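Local coordinates for protein WbmS, polysaccharide deacetylase involved in O-antigen biosynthesis (Bordetella bronchiseptica, PDB 3HFT) that probably removes acetyl groups from a polysaccharide, using a bound zinc ion, in the making of the O-antigen, at residues W35-A48 with W196-P209. Numbering follows the deposited sequence.
Sequences WRGRIFLTFDIDWA and WYQPDGINVLDFHP. With EDO (1,2-ethanediol), chain F; EDO (1,2-ethanediol), chain D.
Leu205 O is gripped twice by a single residue, Thr42: the backbone N donates almost straight out from the carbonyl, while OG1, 2.7 Å from Leu205 O, comes in from above the carbonyl plane. With OG1 set between the backbone N and the carbonyl carbon (chi1 70°), Thr42 can reach back to this oxygen and still bond Arg125, as its CG2 packs on Val204 CG1. The pair illustrates how two parallel strands, 39-44 and 203-207, lie side by side in the parallel sheet of this putative polysaccharide deacetylase and bring Asp44, Asp206, Asp46 and His208 together at and just beyond their C-terminal ends.

Before strand 39-44 begins, Arg38 O is likewise shared, by Asn203 N and by Asn203 ND2 at 3.1 Å. Two bonds with the Gln198 backbone fix the rotation of the Asn203 amide: ND2 also donates to Gln198 O, and OD1 receives Gln198 N on a lone pair. Nearby, Tyr197 OH gives a short, in-plane bond of 2.5 Å to a lone pair of Gly37 O. Near the C-terminal ends, on the face that also carries Leu41 and Leu205, Phe43 and Phe207 lie side by side pointing the same way, their rings slid apart so that Phe43 CE1 rests 3.6 Å from Phe207 CB; helices 50-63 and 245-256 cover this apolar face.

At the C-terminal ends of the strands, carboxylates gather. Asp44 OD2 and Asp206 OD2 approach to 2.5 Å, while Asp44 OD1 pairs with Arg125. His208 NE2 donates to an oxygen of 1,2-ethanediol, probably a crystallisation component, at 2.6 Å, and Asp46 OD1 binds zinc together with His92 and His127. Metal, carboxylates and imidazole are thus gathered at the strand ends, consistent with the active-site pocket of a zinc-dependent polysaccharide deacetylase.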
loop_
_atom_site.group_PDB
_atom_site.type_symbol
_atom_site.label_atom_id
_atom_site.label_comp_id
_atom_site.label_asym_id
_atom_site.label_seq_id
_atom_site.Cartn_x
_atom_site.Cartn_y
_atom_site.Cartn_z
ATOM N N TRP A 35 -18.068 8.180 -7.090
ATOM C CA TRP A 35 -17.165 7.084 -7.461
ATOM C C TRP A 35 -17.788 5.715 -7.633
ATOM O O TRP A 35 -17.229 4.869 -8.321
ATOM C CB TRP A 35 -16.061 6.920 -6.415
ATOM C CG TRP A 35 -16.474 6.221 -5.100
ATOM C CD1 TRP A 35 -16.694 4.840 -4.884
ATOM C CD2 TRP A 35 -16.647 6.839 -3.844
ATOM N NE1 TRP A 35 -17.006 4.617 -3.575
ATOM C CE2 TRP A 35 -16.993 5.822 -2.909
ATOM C CE3 TRP A 35 -16.531 8.146 -3.401
ATOM C CZ2 TRP A 35 -17.216 6.089 -1.569
ATOM C CZ3 TRP A 35 -16.752 8.421 -2.064
ATOM C CH2 TRP A 35 -17.102 7.401 -1.149
ATOM N N ARG A 36 -18.902 5.456 -6.971
ATOM C CA ARG A 36 -19.454 4.116 -6.930
ATOM C C ARG A 36 -19.894 3.652 -8.278
ATOM O O ARG A 36 -20.728 4.289 -8.940
ATOM C CB ARG A 36 -20.604 4.076 -5.942
ATOM C CG ARG A 36 -20.904 2.731 -5.408
ATOM C CD ARG A 36 -21.972 2.863 -4.340
ATOM N NE ARG A 36 -22.654 1.597 -4.147
ATOM C CZ ARG A 36 -22.386 0.731 -3.183
ATOM N NH1 ARG A 36 -21.427 0.995 -2.278
ATOM N NH2 ARG A 36 -23.087 -0.402 -3.115
ATOM N N GLY A 37 -19.322 2.551 -8.722
ATOM C CA GLY A 37 -19.623 2.019 -10.054
ATOM C C GLY A 37 -18.993 2.752 -11.230
ATOM O O GLY A 37 -19.224 2.392 -12.381
ATOM N N ARG A 38 -18.182 3.763 -10.961
ATOM C CA ARG A 38 -17.585 4.549 -12.015
ATOM C C ARG A 38 -16.228 3.998 -12.351
ATOM O O ARG A 38 -15.635 3.245 -11.566
ATOM C CB ARG A 38 -17.489 6.020 -11.600
ATOM C CG ARG A 38 -18.839 6.608 -11.233
ATOM C CD ARG A 38 -18.726 8.070 -10.924
ATOM N NE ARG A 38 -18.825 8.889 -12.119
ATOM C CZ ARG A 38 -18.548 10.199 -12.185
ATOM N NH1 ARG A 38 -18.121 10.884 -11.105
ATOM N NH2 ARG A 38 -18.697 10.832 -13.356
ATOM N N ILE A 39 -15.753 4.392 -13.522
ATOM C CA ILE A 39 -14.484 3.934 -14.059
ATOM C C ILE A 39 -13.536 5.123 -14.146
ATOM O O ILE A 39 -13.906 6.205 -14.639
ATOM C CB ILE A 39 -14.666 3.308 -15.438
ATOM C CG1 ILE A 39 -15.640 2.105 -15.353
ATOM C CG2 ILE A 39 -13.306 2.930 -16.008
ATOM C CD1 ILE A 39 -16.137 1.578 -16.708
ATOM N N PHE A 40 -12.343 4.935 -13.608
ATOM C CA PHE A 40 -11.287 5.952 -13.646
ATOM C C PHE A 40 -10.086 5.417 -14.428
ATOM O O PHE A 40 -9.306 4.597 -13.921
ATOM C CB PHE A 40 -10.857 6.319 -12.226
ATOM C CG PHE A 40 -11.960 6.907 -11.386
ATOM C CD1 PHE A 40 -12.932 6.108 -10.848
ATOM C CD2 PHE A 40 -12.042 8.274 -11.182
ATOM C CE1 PHE A 40 -13.966 6.643 -10.097
ATOM C CE2 PHE A 40 -13.059 8.812 -10.408
ATOM C CZ PHE A 40 -14.028 7.989 -9.880
ATOM N N LEU A 41 -9.972 5.814 -15.696
ATOM C CA LEU A 41 -8.841 5.397 -16.517
ATOM C C LEU A 41 -7.659 6.270 -16.136
ATOM O O LEU A 41 -7.764 7.524 -16.111
ATOM C CB LEU A 41 -9.156 5.562 -18.005
ATOM C CG LEU A 41 -10.286 4.710 -18.596
ATOM C CD1 LEU A 41 -10.575 5.128 -20.059
ATOM C CD2 LEU A 41 -9.940 3.245 -18.507
ATOM N N THR A 42 -6.552 5.628 -15.802
ATOM C CA THR A 42 -5.347 6.328 -15.412
ATOM C C THR A 42 -4.179 5.825 -16.267
ATOM O O THR A 42 -4.116 4.648 -16.626
ATOM C CB THR A 42 -5.043 6.199 -13.886
ATOM O OG1 THR A 42 -4.641 4.863 -13.573
ATOM C CG2 THR A 42 -6.260 6.624 -13.021
ATOM N N PHE A 43 -3.272 6.744 -16.579
ATOM C CA PHE A 43 -2.138 6.472 -17.428
ATOM C C PHE A 43 -0.843 6.900 -16.776
ATOM O O PHE A 43 -0.647 8.058 -16.501
ATOM C CB PHE A 43 -2.353 7.195 -18.758
ATOM C CG PHE A 43 -3.563 6.693 -19.496
ATOM C CD1 PHE A 43 -3.455 5.617 -20.360
ATOM C CD2 PHE A 43 -4.800 7.266 -19.284
ATOM C CE1 PHE A 43 -4.570 5.102 -20.980
ATOM C CE2 PHE A 43 -5.925 6.777 -19.902
ATOM C CZ PHE A 43 -5.818 5.691 -20.743
ATOM N N ASP A 44 0.012 5.932 -16.489
ATOM C CA ASP A 44 1.356 6.152 -15.990
ATOM C C ASP A 44 2.250 6.281 -17.252
ATOM O O ASP A 44 2.475 5.300 -17.995
ATOM C CB ASP A 44 1.835 4.972 -15.164
ATOM C CG ASP A 44 1.118 4.856 -13.818
ATOM O OD1 ASP A 44 0.371 5.776 -13.432
ATOM O OD2 ASP A 44 1.333 3.828 -13.142
ATOM N N ILE A 45 2.696 7.488 -17.509
ATOM C CA ILE A 45 3.367 7.809 -18.780
ATOM C C ILE A 45 4.687 7.031 -18.928
ATOM O O ILE A 45 5.017 6.582 -20.007
ATOM C CB ILE A 45 3.455 9.337 -18.958
ATOM C CG1 ILE A 45 2.024 9.919 -19.110
ATOM C CG2 ILE A 45 4.361 9.732 -20.179
ATOM C CD1 ILE A 45 1.957 11.474 -19.218
ATOM N N ASP A 46 5.402 6.830 -17.825
ATOM C CA ASP A 46 6.650 6.051 -17.790
ATOM C C ASP A 46 7.630 6.368 -18.919
ATOM O O ASP A 46 8.126 5.465 -19.607
ATOM C CB ASP A 46 6.363 4.545 -17.731
ATOM C CG ASP A 46 5.914 4.117 -16.358
ATOM O OD1 ASP A 46 5.472 5.010 -15.607
ATOM O OD2 ASP A 46 5.990 2.912 -16.038
ATOM N N TRP A 47 7.919 7.648 -19.091
ATOM C CA TRP A 47 8.954 8.092 -20.029
ATOM C C TRP A 47 8.732 7.684 -21.483
ATOM O O TRP A 47 9.675 7.628 -22.257
ATOM C CB TRP A 47 10.362 7.653 -19.549
ATOM C CG TRP A 47 10.645 8.164 -18.156
ATOM C CD1 TRP A 47 11.133 9.392 -17.826
ATOM C CD2 TRP A 47 10.378 7.492 -16.915
ATOM N NE1 TRP A 47 11.202 9.520 -16.469
ATOM C CE2 TRP A 47 10.748 8.374 -15.878
ATOM C CE3 TRP A 47 9.852 6.234 -16.577
ATOM C CZ2 TRP A 47 10.628 8.045 -14.528
ATOM C CZ3 TRP A 47 9.737 5.904 -15.227
ATOM C CH2 TRP A 47 10.126 6.809 -14.227
ATOM N N ALA A 48 7.490 7.426 -21.872
ATOM C CA ALA A 48 7.190 7.103 -23.274
ATOM C C ALA A 48 7.644 8.197 -24.241
ATOM O O ALA A 48 7.522 9.393 -23.977
ATOM C CB ALA A 48 5.691 6.861 -23.434
ATOM N N TRP A 196 -13.502 -7.414 -14.092
ATOM C CA TRP A 196 -12.965 -6.669 -12.968
ATOM C C TRP A 196 -13.947 -5.678 -12.351
ATOM O O TRP A 196 -13.691 -5.148 -11.249
ATOM C CB TRP A 196 -11.716 -5.892 -13.467
ATOM C CG TRP A 196 -11.974 -5.236 -14.769
ATOM C CD1 TRP A 196 -11.703 -5.738 -15.993
ATOM C CD2 TRP A 196 -12.639 -3.986 -14.983
ATOM N NE1 TRP A 196 -12.162 -4.882 -16.972
ATOM C CE2 TRP A 196 -12.713 -3.782 -16.371
ATOM C CE3 TRP A 196 -13.168 -3.018 -14.132
ATOM C CZ2 TRP A 196 -13.354 -2.673 -16.937
ATOM C CZ3 TRP A 196 -13.783 -1.916 -14.690
ATOM C CH2 TRP A 196 -13.854 -1.741 -16.078
ATOM N N TYR A 197 -15.064 -5.425 -13.046
ATOM C CA TYR A 197 -15.983 -4.345 -12.711
ATOM C C TYR A 197 -16.747 -4.547 -11.416
ATOM O O TYR A 197 -17.358 -5.591 -11.198
ATOM C CB TYR A 197 -16.982 -4.109 -13.871
ATOM C CG TYR A 197 -17.909 -2.940 -13.622
ATOM C CD1 TYR A 197 -17.422 -1.630 -13.581
ATOM C CD2 TYR A 197 -19.266 -3.141 -13.399
ATOM C CE1 TYR A 197 -18.289 -0.533 -13.335
ATOM C CE2 TYR A 197 -20.137 -2.061 -13.158
ATOM C CZ TYR A 197 -19.637 -0.768 -13.120
ATOM O OH TYR A 197 -20.507 0.270 -12.867
ATOM N N GLN A 198 -16.741 -3.514 -10.584
ATOM C CA GLN A 198 -17.490 -3.460 -9.360
ATOM C C GLN A 198 -18.597 -2.387 -9.479
ATOM O O GLN A 198 -18.317 -1.169 -9.443
ATOM C CB GLN A 198 -16.555 -3.105 -8.196
ATOM C CG GLN A 198 -15.280 -3.956 -8.144
ATOM C CD GLN A 198 -14.504 -3.789 -6.866
ATOM O OE1 GLN A 198 -14.791 -2.891 -6.053
ATOM N NE2 GLN A 198 -13.518 -4.677 -6.659
ATOM N N PRO A 199 -19.852 -2.816 -9.631
ATOM C CA PRO A 199 -20.912 -1.801 -9.694
ATOM C C PRO A 199 -21.044 -1.092 -8.377
ATOM O O PRO A 199 -21.610 0.010 -8.306
ATOM C CB PRO A 199 -22.167 -2.620 -9.964
ATOM C CG PRO A 199 -21.831 -3.997 -9.687
ATOM C CD PRO A 199 -20.383 -4.182 -9.729
ATOM N N ASP A 200 -20.526 -1.738 -7.333
ATOM C CA ASP A 200 -20.634 -1.292 -5.948
ATOM C C ASP A 200 -19.324 -0.754 -5.355
ATOM O O ASP A 200 -19.264 -0.489 -4.156
ATOM C CB ASP A 200 -21.131 -2.431 -5.040
ATOM C CG ASP A 200 -20.377 -3.763 -5.254
ATOM O OD1 ASP A 200 -19.535 -3.901 -6.166
ATOM O OD2 ASP A 200 -20.688 -4.705 -4.503
ATOM N N GLY A 201 -18.319 -0.560 -6.186
ATOM C CA GLY A 201 -17.037 -0.058 -5.712
ATOM C C GLY A 201 -16.454 0.917 -6.694
ATOM O O GLY A 201 -17.100 1.268 -7.696
ATOM N N ILE A 202 -15.246 1.387 -6.394
ATOM C CA ILE A 202 -14.503 2.245 -7.283
ATOM C C ILE A 202 -13.656 1.417 -8.234
ATOM O O ILE A 202 -13.035 0.445 -7.820
ATOM C CB ILE A 202 -13.644 3.271 -6.476
ATOM C CG1 ILE A 202 -13.172 4.380 -7.415
ATOM C CG2 ILE A 202 -12.479 2.586 -5.731
ATOM C CD1 ILE A 202 -12.392 5.448 -6.702
ATOM N N ASN A 203 -13.621 1.786 -9.526
ATOM C CA ASN A 203 -12.895 1.026 -10.549
ATOM C C ASN A 203 -11.794 1.837 -11.224
ATOM O O ASN A 203 -12.054 2.579 -12.190
ATOM C CB ASN A 203 -13.886 0.567 -11.620
ATOM C CG ASN A 203 -15.005 -0.285 -11.056
ATOM O OD1 ASN A 203 -14.869 -1.523 -10.981
ATOM N ND2 ASN A 203 -16.151 0.344 -10.740
ATOM N N VAL A 204 -10.582 1.763 -10.685
ATOM C CA VAL A 204 -9.454 2.505 -11.224
ATOM C C VAL A 204 -8.559 1.506 -11.967
ATOM O O VAL A 204 -8.204 0.434 -11.428
ATOM C CB VAL A 204 -8.673 3.266 -10.120
ATOM C CG1 VAL A 204 -7.576 4.138 -10.749
ATOM C CG2 VAL A 204 -9.608 4.095 -9.230
ATOM N N LEU A 205 -8.243 1.834 -13.224
ATOM C CA LEU A 205 -7.371 0.990 -14.043
ATOM C C LEU A 205 -6.159 1.813 -14.428
ATOM O O LEU A 205 -6.269 3.035 -14.619
ATOM C CB LEU A 205 -8.099 0.480 -15.295
ATOM C CG LEU A 205 -9.306 -0.439 -15.087
ATOM C CD1 LEU A 205 -10.620 0.371 -14.955
ATOM C CD2 LEU A 205 -9.465 -1.421 -16.226
ATOM N N ASP A 206 -5.006 1.156 -14.528
ATOM C CA ASP A 206 -3.752 1.799 -14.878
ATOM C C ASP A 206 -3.176 1.206 -16.168
ATOM O O ASP A 206 -2.878 -0.000 -16.234
ATOM C CB ASP A 206 -2.757 1.604 -13.749
ATOM C CG ASP A 206 -1.435 2.339 -13.959
ATOM O OD1 ASP A 206 -1.324 3.172 -14.889
ATOM O OD2 ASP A 206 -0.527 2.099 -13.110
ATOM N N PHE A 207 -3.007 2.065 -17.174
ATOM C CA PHE A 207 -2.392 1.683 -18.461
ATOM C C PHE A 207 -1.100 2.466 -18.701
ATOM O O PHE A 207 -0.973 3.596 -18.273
ATOM C CB PHE A 207 -3.320 1.992 -19.625
ATOM C CG PHE A 207 -4.566 1.141 -19.684
ATOM C CD1 PHE A 207 -5.711 1.507 -19.008
ATOM C CD2 PHE A 207 -4.595 -0.009 -20.473
ATOM C CE1 PHE A 207 -6.874 0.719 -19.111
ATOM C CE2 PHE A 207 -5.733 -0.800 -20.558
ATOM C CZ PHE A 207 -6.869 -0.434 -19.864
ATOM N N HIS A 208 -0.177 1.857 -19.424
ATOM C CA HIS A 208 1.045 2.517 -19.890
ATOM C C HIS A 208 0.958 2.702 -21.405
ATOM O O HIS A 208 0.628 1.764 -22.123
ATOM C CB HIS A 208 2.282 1.690 -19.552
ATOM C CG HIS A 208 2.445 1.450 -18.088
ATOM N ND1 HIS A 208 1.807 0.412 -17.432
ATOM C CD2 HIS A 208 3.113 2.145 -17.143
ATOM C CE1 HIS A 208 2.103 0.473 -16.142
ATOM N NE2 HIS A 208 2.883 1.523 -15.937
ATOM N N PRO A 209 1.251 3.919 -21.878
ATOM C CA PRO A 209 1.288 4.223 -23.303
ATOM C C PRO A 209 2.067 3.199 -24.121
ATOM O O PRO A 209 1.569 2.774 -25.169
ATOM C CB PRO A 209 1.925 5.606 -23.335
ATOM C CG PRO A 209 1.385 6.254 -22.115
ATOM C CD PRO A 209 1.402 5.136 -21.066
HETATM C C1 EDO F . 3.817 1.744 -11.288
HETATM O O1 EDO F . 5.212 1.869 -11.638
HETATM C C2 EDO F . 3.022 1.590 -12.585
HETATM O O2 EDO F . 3.464 2.535 -13.606
HETATM C C1 EDO D . 6.614 -1.434 -17.778
HETATM O O1 EDO D . 5.679 -2.514 -17.829
HETATM C C2 EDO D . 5.943 -0.145 -18.263
HETATM O O2 EDO D . 6.609 1.014 -17.731
#